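Local coordinates for protein probable histone-lysine N-methyltransferase, H3 lysine-9 specific SUVH9 (Arabidopsis thaliana, PDB 4NJ5) that acts in gene silencing and RNA-directed DNA methylation, probably by binding methylated DNA and recruiting RNA polymerase V, and lacks methyltransferase activity, at residues 387-395 and 448-459. Numbering follows the deposited sequence.
Sequences ICEYAGVAL and AMDVSKMRNVAC
The side-chain amide of Asn456 bridges the backbone on both sides of Tyr390. Its ND2 donates to Glu389 O at 2.8 Å. Glu389 O lies near the Asn456 amide plane, while ND2 comes from above the Glu389 carbonyl plane. Asn456 OD1 accepts from Ala391 N at 3.0 Å, and that N-H likewise comes from above the plane of the side-chain carbonyl. CB points toward 387-395, and CG lies between the backbone N and the carbonyl carbon (chi1 72°), which sets the amide beside Glu389 O and Ala391 N. A leucine here would probably leave Glu389 O and Ala391 N without these mates and let the backbone around Tyr390 shift.

The Tyr390 ring projects from this part of the chain, its CG anti to the backbone N (chi1 -178°). Cys459 SG lies over one face, 4.1 Å from the ring centroid. Met449 SD is at the edge, a Met-aromatic contact. Its methyl, CE, turns back against the backbone and comes within 3.2 Å of Gly392 N. A water links Tyr390 OH to Cys459 O.

Beyond Gly392 the segments pair as a short antiparallel ladder. Val393 N donates to Asp450 O and Asp450 N to Val393 O, both at 2.9 Å and nearly straight. Asp450 OD2 then takes Ser452 N and OG, forming an Asx turn. Arg455 grips Val451 O side-on through NE and NH2, both bonds going to that one oxygen.

This is packing within the SET domain, away from the zinc cluster. Strand 386-389 lies at one edge of its sheet, beside 485-490, and Tyr390 also meets Phe416 edge-to-face. Gly392 N is hydrogen-bonded to Thr285 OG1, and Gly392 also shares a backbone hydrogen bond with Ser286. Strand 454-455 pairs in parallel with strand 280-281.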
loop_
_atom_site.group_PDB
_atom_site.type_symbol
_atom_site.label_atom_id
_atom_site.label_comp_id
_atom_site.label_asym_id
_atom_site.label_seq_id
_atom_site.Cartn_x
_atom_site.Cartn_y
_atom_site.Cartn_z
ATOM N N ILE A 387 3.615 -8.438 -5.311
ATOM C CA ILE A 387 4.125 -7.526 -6.323
ATOM C C ILE A 387 4.657 -8.308 -7.524
ATOM O O ILE A 387 4.111 -8.228 -8.625
ATOM C CB ILE A 387 5.214 -6.599 -5.738
ATOM C CG1 ILE A 387 4.630 -5.774 -4.587
ATOM C CG2 ILE A 387 5.785 -5.688 -6.813
ATOM C CD1 ILE A 387 5.661 -5.000 -3.786
ATOM N N CYS A 388 5.710 -9.081 -7.293
ATOM C CA CYS A 388 6.349 -9.852 -8.346
ATOM C C CYS A 388 7.313 -10.840 -7.717
ATOM O O CYS A 388 7.614 -10.757 -6.524
ATOM C CB CYS A 388 7.135 -8.931 -9.270
ATOM S SG CYS A 388 8.494 -8.098 -8.422
ATOM N N GLU A 389 7.803 -11.767 -8.532
ATOM C CA GLU A 389 8.842 -12.693 -8.116
ATOM C C GLU A 389 10.180 -11.961 -8.140
ATOM O O GLU A 389 10.334 -10.961 -8.845
ATOM C CB GLU A 389 8.872 -13.893 -9.076
ATOM C CG GLU A 389 9.831 -15.014 -8.695
ATOM C CD GLU A 389 9.689 -16.243 -9.588
ATOM O OE1 GLU A 389 8.691 -16.325 -10.337
ATOM O OE2 GLU A 389 10.575 -17.129 -9.541
ATOM N N TYR A 390 11.135 -12.440 -7.348
ATOM C CA TYR A 390 12.525 -12.015 -7.479
ATOM C C TYR A 390 13.237 -13.053 -8.345
ATOM O O TYR A 390 13.687 -14.081 -7.842
ATOM C CB TYR A 390 13.199 -11.898 -6.107
ATOM C CG TYR A 390 14.629 -11.411 -6.183
ATOM C CD1 TYR A 390 15.684 -12.304 -6.319
ATOM C CD2 TYR A 390 14.921 -10.052 -6.134
ATOM C CE1 TYR A 390 16.993 -11.861 -6.403
ATOM C CE2 TYR A 390 16.224 -9.597 -6.218
ATOM C CZ TYR A 390 17.258 -10.507 -6.353
ATOM O OH TYR A 390 18.560 -10.062 -6.433
ATOM N N ALA A 391 13.329 -12.788 -9.645
ATOM C CA ALA A 391 13.770 -13.802 -10.607
ATOM C C ALA A 391 15.245 -13.721 -11.014
ATOM O O ALA A 391 15.721 -12.690 -11.489
ATOM C CB ALA A 391 12.876 -13.788 -11.845
ATOM N N GLY A 392 15.954 -14.831 -10.836
ATOM C CA GLY A 392 17.340 -14.942 -11.248
ATOM C C GLY A 392 17.651 -16.370 -11.645
ATOM O O GLY A 392 16.740 -17.183 -11.819
ATOM N N VAL A 393 18.934 -16.681 -11.797
ATOM C CA VAL A 393 19.348 -18.038 -12.133
ATOM C C VAL A 393 19.797 -18.767 -10.870
ATOM O O VAL A 393 20.800 -18.404 -10.263
ATOM C CB VAL A 393 20.481 -18.036 -13.180
ATOM C CG1 VAL A 393 20.915 -19.460 -13.510
ATOM C CG2 VAL A 393 20.040 -17.300 -14.435
ATOM N N ALA A 394 19.044 -19.788 -10.475
ATOM C CA ALA A 394 19.328 -20.519 -9.242
ATOM C C ALA A 394 20.443 -21.542 -9.416
ATOM O O ALA A 394 20.517 -22.230 -10.433
ATOM C CB ALA A 394 18.066 -21.191 -8.713
ATOM N N LEU A 395 21.304 -21.636 -8.409
ATOM C CA LEU A 395 22.440 -22.547 -8.446
ATOM C C LEU A 395 22.394 -23.588 -7.336
ATOM O O LEU A 395 21.806 -23.367 -6.271
ATOM C CB LEU A 395 23.760 -21.781 -8.325
ATOM C CG LEU A 395 24.252 -20.856 -9.440
ATOM C CD1 LEU A 395 23.653 -21.242 -10.780
ATOM C CD2 LEU A 395 23.947 -19.408 -9.110
ATOM N N ALA A 448 21.914 -20.225 -3.957
ATOM C CA ALA A 448 22.349 -18.909 -4.393
ATOM C C ALA A 448 21.756 -18.577 -5.748
ATOM O O ALA A 448 21.359 -19.464 -6.497
ATOM C CB ALA A 448 23.868 -18.841 -4.446
ATOM N N MET A 449 21.701 -17.288 -6.056
ATOM C CA MET A 449 21.160 -16.826 -7.319
ATOM C C MET A 449 22.157 -15.921 -8.015
ATOM O O MET A 449 22.770 -15.051 -7.391
ATOM C CB MET A 449 19.859 -16.055 -7.093
ATOM C CG MET A 449 18.803 -16.838 -6.347
ATOM S SD MET A 449 17.276 -15.910 -6.135
ATOM C CE MET A 449 16.779 -15.691 -7.837
ATOM N N ASP A 450 22.318 -16.130 -9.312
ATOM C CA ASP A 450 23.076 -15.206 -10.132
ATOM C C ASP A 450 22.082 -14.313 -10.868
ATOM O O ASP A 450 21.134 -14.807 -11.482
ATOM C CB ASP A 450 23.956 -15.966 -11.123
ATOM C CG ASP A 450 24.888 -15.053 -11.888
ATOM O OD1 ASP A 450 26.103 -15.059 -11.599
ATOM O OD2 ASP A 450 24.407 -14.322 -12.776
ATOM N N VAL A 451 22.294 -13.003 -10.784
ATOM C CA VAL A 451 21.453 -12.039 -11.484
ATOM C C VAL A 451 22.291 -11.090 -12.332
ATOM O O VAL A 451 21.885 -9.961 -12.602
ATOM C CB VAL A 451 20.584 -11.216 -10.504
ATOM C CG1 VAL A 451 19.550 -12.104 -9.829
ATOM C CG2 VAL A 451 21.455 -10.514 -9.469
ATOM N N SER A 452 23.458 -11.554 -12.760
ATOM C CA SER A 452 24.373 -10.724 -13.534
ATOM C C SER A 452 24.115 -10.826 -15.036
ATOM O O SER A 452 24.626 -10.026 -15.812
ATOM C CB SER A 452 25.820 -11.124 -13.237
ATOM O OG SER A 452 26.076 -12.452 -13.668
ATOM N N LYS A 453 23.327 -11.818 -15.438
ATOM C CA LYS A 453 23.075 -12.079 -16.849
ATOM C C LYS A 453 21.590 -12.080 -17.164
ATOM O O LYS A 453 21.141 -11.413 -18.089
ATOM C CB LYS A 453 23.701 -13.421 -17.252
ATOM C CG LYS A 453 25.212 -13.468 -17.166
ATOM C CD LYS A 453 25.749 -14.837 -17.562
ATOM C CE LYS A 453 27.270 -14.860 -17.573
ATOM N NZ LYS A 453 27.825 -13.843 -18.506
ATOM N N MET A 454 20.840 -12.844 -16.382
ATOM C CA MET A 454 19.403 -12.957 -16.563
ATOM C C MET A 454 18.690 -12.570 -15.273
ATOM O O MET A 454 19.026 -13.069 -14.196
ATOM C CB MET A 454 19.032 -14.376 -17.000
ATOM C CG MET A 454 19.621 -14.747 -18.362
ATOM S SD MET A 454 19.885 -16.514 -18.615
ATOM C CE MET A 454 18.196 -17.112 -18.633
ATOM N N ARG A 455 17.723 -11.663 -15.392
ATOM C CA ARG A 455 17.045 -11.084 -14.239
ATOM C C ARG A 455 15.751 -10.410 -14.675
ATOM O O ARG A 455 15.563 -10.117 -15.857
ATOM C CB ARG A 455 17.943 -10.037 -13.588
ATOM C CG ARG A 455 18.524 -9.056 -14.594
ATOM C CD ARG A 455 18.909 -7.748 -13.950
ATOM N NE ARG A 455 20.048 -7.876 -13.048
ATOM C CZ ARG A 455 20.380 -6.959 -12.146
ATOM N NH1 ARG A 455 19.647 -5.860 -12.020
ATOM N NH2 ARG A 455 21.432 -7.144 -11.364
ATOM N N ASN A 456 14.865 -10.160 -13.714
ATOM C CA ASN A 456 13.633 -9.416 -13.961
ATOM C C ASN A 456 13.679 -8.050 -13.281
ATOM O O ASN A 456 14.717 -7.643 -12.755
ATOM C CB ASN A 456 12.422 -10.194 -13.455
ATOM C CG ASN A 456 12.335 -10.222 -11.934
ATOM O OD1 ASN A 456 13.353 -10.218 -11.238
ATOM N ND2 ASN A 456 11.114 -10.252 -11.414
ATOM N N VAL A 457 12.542 -7.359 -13.280
ATOM C CA VAL A 457 12.438 -6.013 -12.721
ATOM C C VAL A 457 12.887 -5.961 -11.257
ATOM O O VAL A 457 13.595 -5.035 -10.843
ATOM C CB VAL A 457 10.993 -5.454 -12.872
ATOM C CG1 VAL A 457 9.965 -6.418 -12.274
ATOM C CG2 VAL A 457 10.870 -4.067 -12.255
ATOM N N ALA A 458 12.507 -6.986 -10.498
ATOM C CA ALA A 458 12.751 -7.042 -9.058
ATOM C C ALA A 458 14.230 -6.961 -8.685
ATOM O O ALA A 458 14.573 -6.606 -7.560
ATOM C CB ALA A 458 12.128 -8.301 -8.469
ATOM N N CYS A 459 15.103 -7.294 -9.631
ATOM C CA CYS A 459 16.531 -7.311 -9.359
ATOM C C CYS A 459 17.130 -5.912 -9.378
ATOM O O CYS A 459 18.300 -5.725 -9.048
ATOM C CB CYS A 459 17.255 -8.230 -10.343
ATOM S SG CYS A 459 16.792 -9.972 -10.165
HETATM O O HOH W 1 19.161 -7.516 -6.737
#